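Local structure of NANS (YJHS), A 9-O-acetyl N-acetylneuraminic acid esterase (Escherichia coli O157:H7 EDL933, 3PT5) at residues 21-32 / 181-192. The protein probably hydrolyses the 9-O-acetyl group of 9-O-acetyl-N-acetylneuraminate, an esterase of the SGNH hydrolase clan that lets the bacterium grow on this sialic acid. Residues are numbered along the deposited sequence; the frame is centred on the assembly and turned at random.
Sequences YYVLTVAGQSNA and NKFLGVCWMQGE
With chi1 at 65°, CG of Q29 stands between its own backbone N and carbonyl carbon, and the extended chain carries OE1 to the backbone just past strand 182-189. There G191 N donates to Q29 OE1 over 2.9 Å, tilted from the carbonyl plane; a weak bond from Q190 NE2 reaches the same oxygen, the two amides nearly coplanar. E192 bends at chi2 (88°) and presents OE2 to N31, whose ND2 meets it almost straight at 2.9 Å, from above the carboxylate plane. A water accepts from N31 N and donates to M189 O and E192 OE1, so each carboxylate oxygen has a partner and the group's rotation is fixed.

The example illustrates how a parallel sheet carries loops at the C-terminal ends of its strands: the G-Q-S-N run at 28-31 is consistent with the serine motif of SGNH hydrolases. Behind it, the strands are joined by alternating N-H...O bonds, from K182 N to Y21 O at one end to Q29 N to M189 O at the other. A beta bulge at L184-G185 gives strand 182-189 one extra residue: L184 N donates to V23 O (2.7 Å), T25 N to G185 O. L184 CD2 touches the edge of the Y22 ring at CD1, 3.6 Å away, and C187 SG rests against L24 CD2, also at 3.6 Å. On the face carrying V23, T25 and A27, the W188 six-membered ring has G28 CA over it in a CH-pi contact, 4.1 Å from the centroid.

E192 OE2 is also hydrogen-bonded to T238 OG1, Q190 OE1 to H203 NE2, and Q190 NE2 to D194 OD2. Helix 162-176 packs against V23, T25, A27 and F183, while helix 315-335 covers L24, C187 and M189. Strand 21-28 lies between strands 122-130 and 182-189.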
loop_
_atom_site.group_PDB
_atom_site.type_symbol
_atom_site.label_atom_id
_atom_site.label_comp_id
_atom_site.label_asym_id
_atom_site.label_seq_id
_atom_site.Cartn_x
_atom_site.Cartn_y
_atom_site.Cartn_z
ATOM N N TYR A 21 5.896 -16.271 8.951
ATOM C CA TYR A 21 5.849 -15.187 7.949
ATOM C C TYR A 21 6.716 -14.007 8.352
ATOM O O TYR A 21 6.838 -13.680 9.525
ATOM C CB TYR A 21 4.417 -14.668 7.732
ATOM C CG TYR A 21 3.508 -15.707 7.077
ATOM C CD1 TYR A 21 3.426 -15.774 5.703
ATOM C CD2 TYR A 21 2.751 -16.608 7.844
ATOM C CE1 TYR A 21 2.638 -16.704 5.073
ATOM C CE2 TYR A 21 1.930 -17.564 7.207
ATOM C CZ TYR A 21 1.898 -17.592 5.814
ATOM O OH TYR A 21 1.150 -18.493 5.087
ATOM N N TYR A 22 7.306 -13.381 7.340
ATOM C CA TYR A 22 7.886 -12.050 7.467
ATOM C C TYR A 22 6.726 -11.121 7.138
ATOM O O TYR A 22 6.119 -11.250 6.098
ATOM C CB TYR A 22 8.985 -11.842 6.439
ATOM C CG TYR A 22 10.318 -12.488 6.745
ATOM C CD1 TYR A 22 11.486 -11.728 6.747
ATOM C CD2 TYR A 22 10.429 -13.844 6.989
ATOM C CE1 TYR A 22 12.728 -12.305 6.999
ATOM C CE2 TYR A 22 11.678 -14.432 7.252
ATOM C CZ TYR A 22 12.821 -13.643 7.262
ATOM O OH TYR A 22 14.064 -14.205 7.522
ATOM N N VAL A 23 6.438 -10.212 8.051
ATOM C CA VAL A 23 5.231 -9.387 8.031
ATOM C C VAL A 23 5.610 -7.971 7.582
ATOM O O VAL A 23 6.573 -7.389 8.081
ATOM C CB VAL A 23 4.527 -9.362 9.416
ATOM C CG1 VAL A 23 3.409 -8.332 9.438
ATOM C CG2 VAL A 23 3.979 -10.753 9.803
ATOM N N LEU A 24 4.871 -7.444 6.599
ATOM C CA LEU A 24 5.067 -6.066 6.149
ATOM C C LEU A 24 3.695 -5.403 6.116
ATOM O O LEU A 24 2.788 -5.924 5.493
ATOM C CB LEU A 24 5.715 -6.053 4.762
ATOM C CG LEU A 24 6.174 -4.730 4.159
ATOM C CD1 LEU A 24 7.447 -4.206 4.882
ATOM C CD2 LEU A 24 6.435 -4.915 2.672
ATOM N N THR A 25 3.543 -4.286 6.834
ATOM C CA THR A 25 2.298 -3.513 6.810
ATOM C C THR A 25 2.384 -2.482 5.686
ATOM O O THR A 25 3.409 -1.898 5.476
ATOM C CB THR A 25 2.074 -2.814 8.154
ATOM O OG1 THR A 25 1.852 -3.829 9.145
ATOM C CG2 THR A 25 0.845 -1.902 8.117
ATOM N N VAL A 26 1.276 -2.276 4.976
ATOM C CA VAL A 26 1.220 -1.330 3.866
ATOM C C VAL A 26 0.084 -0.396 4.189
ATOM O O VAL A 26 -1.030 -0.859 4.448
ATOM C CB VAL A 26 1.011 -2.036 2.500
ATOM C CG1 VAL A 26 0.988 -1.004 1.376
ATOM C CG2 VAL A 26 2.157 -3.015 2.270
ATOM N N ALA A 27 0.364 0.909 4.244
ATOM C CA ALA A 27 -0.665 1.846 4.704
ATOM C C ALA A 27 -0.520 3.210 4.032
ATOM O O ALA A 27 0.514 3.524 3.395
ATOM C CB ALA A 27 -0.579 1.980 6.230
ATOM N N GLY A 28 -1.574 4.028 4.154
ATOM C CA GLY A 28 -1.598 5.333 3.579
ATOM C C GLY A 28 -2.820 5.609 2.747
ATOM O O GLY A 28 -3.891 5.080 3.041
ATOM N N GLN A 29 -2.633 6.392 1.675
ATOM C CA GLN A 29 -3.752 6.723 0.791
ATOM C C GLN A 29 -3.592 6.088 -0.594
ATOM O O GLN A 29 -2.949 5.051 -0.700
ATOM C CB GLN A 29 -4.094 8.218 0.822
ATOM C CG GLN A 29 -3.066 9.191 0.290
ATOM C CD GLN A 29 -3.421 10.614 0.713
ATOM O OE1 GLN A 29 -2.760 11.184 1.563
ATOM N NE2 GLN A 29 -4.511 11.150 0.178
ATOM N N SER A 30 -4.181 6.679 -1.626
ATOM C CA SER A 30 -4.307 6.003 -2.913
ATOM C C SER A 30 -3.035 5.417 -3.494
ATOM O O SER A 30 -3.074 4.332 -4.068
ATOM C CB SER A 30 -4.976 6.901 -3.960
ATOM O OG SER A 30 -4.173 8.021 -4.236
ATOM N N ASN A 31 -1.904 6.123 -3.367
ATOM C CA ASN A 31 -0.691 5.635 -4.047
ATOM C C ASN A 31 0.023 4.486 -3.338
ATOM O O ASN A 31 0.926 3.880 -3.897
ATOM C CB ASN A 31 0.239 6.803 -4.420
ATOM C CG ASN A 31 -0.240 7.513 -5.664
ATOM O OD1 ASN A 31 -0.595 6.847 -6.656
ATOM N ND2 ASN A 31 -0.304 8.856 -5.626
ATOM N N ALA A 32 -0.451 4.138 -2.157
ATOM C CA ALA A 32 0.025 2.972 -1.410
ATOM C C ALA A 32 -0.692 1.695 -1.857
ATOM O O ALA A 32 -0.211 0.595 -1.598
ATOM C CB ALA A 32 -0.189 3.160 0.071
ATOM N N ASN A 181 6.562 -15.183 13.703
ATOM C CA ASN A 181 6.458 -14.163 12.671
ATOM C C ASN A 181 7.399 -13.012 12.981
ATOM O O ASN A 181 7.609 -12.682 14.149
ATOM C CB ASN A 181 5.016 -13.686 12.523
ATOM C CG ASN A 181 4.128 -14.700 11.807
ATOM O OD1 ASN A 181 4.584 -15.731 11.291
ATOM N ND2 ASN A 181 2.844 -14.382 11.739
ATOM N N LYS A 182 7.983 -12.416 11.940
ATOM C CA LYS A 182 8.968 -11.350 12.104
ATOM C C LYS A 182 8.489 -10.099 11.366
ATOM O O LYS A 182 8.064 -10.209 10.236
ATOM C CB LYS A 182 10.313 -11.788 11.535
ATOM C CG LYS A 182 10.986 -12.964 12.305
ATOM C CD LYS A 182 11.207 -12.682 13.788
ATOM C CE LYS A 182 11.956 -13.856 14.465
ATOM N NZ LYS A 182 12.082 -13.629 15.929
ATOM N N PHE A 183 8.559 -8.932 12.006
ATOM C CA PHE A 183 8.041 -7.676 11.416
ATOM C C PHE A 183 9.135 -6.951 10.632
ATOM O O PHE A 183 10.174 -6.585 11.193
ATOM C CB PHE A 183 7.493 -6.764 12.522
ATOM C CG PHE A 183 6.669 -5.587 12.029
ATOM C CD1 PHE A 183 5.596 -5.749 11.137
ATOM C CD2 PHE A 183 6.976 -4.306 12.477
ATOM C CE1 PHE A 183 4.845 -4.650 10.719
ATOM C CE2 PHE A 183 6.233 -3.197 12.055
ATOM C CZ PHE A 183 5.180 -3.366 11.170
ATOM N N LEU A 184 8.862 -6.660 9.366
ATOM C CA LEU A 184 9.854 -6.001 8.519
ATOM C C LEU A 184 9.688 -4.484 8.519
ATOM O O LEU A 184 10.588 -3.762 8.079
ATOM C CB LEU A 184 9.767 -6.501 7.081
ATOM C CG LEU A 184 10.206 -7.930 6.731
ATOM C CD1 LEU A 184 9.795 -8.255 5.298
ATOM C CD2 LEU A 184 11.730 -8.119 6.941
ATOM N N GLY A 185 8.511 -4.009 8.934
ATOM C CA GLY A 185 8.250 -2.567 8.960
ATOM C C GLY A 185 6.982 -2.190 8.226
ATOM O O GLY A 185 6.164 -3.049 7.914
ATOM N N VAL A 186 6.807 -0.874 8.039
ATOM C CA VAL A 186 5.617 -0.298 7.420
ATOM C C VAL A 186 6.032 0.368 6.117
ATOM O O VAL A 186 6.971 1.147 6.094
ATOM C CB VAL A 186 4.964 0.766 8.342
ATOM C CG1 VAL A 186 3.756 1.446 7.679
ATOM C CG2 VAL A 186 4.562 0.159 9.704
ATOM N N CYS A 187 5.331 0.046 5.040
ATOM C CA CYS A 187 5.416 0.799 3.792
ATOM C C CYS A 187 4.265 1.784 3.815
ATOM O O CYS A 187 3.109 1.406 3.745
ATOM C CB CYS A 187 5.301 -0.132 2.570
ATOM S SG CYS A 187 6.690 -1.286 2.497
ATOM N N TRP A 188 4.617 3.056 3.896
ATOM C CA TRP A 188 3.666 4.159 4.068
ATOM C C TRP A 188 3.741 5.058 2.845
ATOM O O TRP A 188 4.816 5.540 2.544
ATOM C CB TRP A 188 4.123 4.962 5.282
ATOM C CG TRP A 188 3.333 6.180 5.566
ATOM C CD1 TRP A 188 3.716 7.467 5.321
ATOM C CD2 TRP A 188 2.005 6.254 6.137
ATOM N NE1 TRP A 188 2.721 8.343 5.722
ATOM C CE2 TRP A 188 1.658 7.624 6.202
ATOM C CE3 TRP A 188 1.068 5.296 6.569
ATOM C CZ2 TRP A 188 0.429 8.068 6.713
ATOM C CZ3 TRP A 188 -0.165 5.739 7.070
ATOM C CH2 TRP A 188 -0.461 7.113 7.147
ATOM N N MET A 189 2.608 5.322 2.169
ATOM C CA MET A 189 2.587 6.346 1.125
ATOM C C MET A 189 1.362 7.158 1.360
ATOM O O MET A 189 0.258 6.686 1.131
ATOM C CB MET A 189 2.549 5.765 -0.300
ATOM C CG MET A 189 3.852 5.096 -0.633
ATOM S SD MET A 189 3.928 4.256 -2.191
ATOM C CE MET A 189 3.896 5.627 -3.337
ATOM N N GLN A 190 1.577 8.370 1.856
ATOM C CA GLN A 190 0.487 9.248 2.223
ATOM C C GLN A 190 0.974 10.685 2.253
ATOM O O GLN A 190 2.142 10.958 2.536
ATOM C CB GLN A 190 -0.018 8.857 3.598
ATOM C CG GLN A 190 -1.354 9.465 3.971
ATOM C CD GLN A 190 -1.225 10.867 4.506
ATOM O OE1 GLN A 190 -0.234 11.194 5.136
ATOM N NE2 GLN A 190 -2.246 11.701 4.278
ATOM N N GLY A 191 0.060 11.591 1.936
ATOM C CA GLY A 191 0.321 13.019 2.055
ATOM C C GLY A 191 -0.455 13.840 1.068
ATOM O O GLY A 191 -0.739 15.023 1.310
ATOM N N GLU A 192 -0.817 13.210 -0.052
ATOM C CA GLU A 192 -1.390 13.931 -1.208
ATOM C C GLU A 192 -2.529 14.870 -0.812
ATOM O O GLU A 192 -2.523 16.034 -1.191
ATOM C CB GLU A 192 -1.950 12.934 -2.208
ATOM C CG GLU A 192 -0.888 12.233 -3.074
ATOM C CD GLU A 192 -0.325 10.959 -2.460
ATOM O OE1 GLU A 192 -0.636 10.616 -1.304
ATOM O OE2 GLU A 192 0.485 10.277 -3.175
HETATM O O HOH W 1 -0.600 7.792 -1.301
#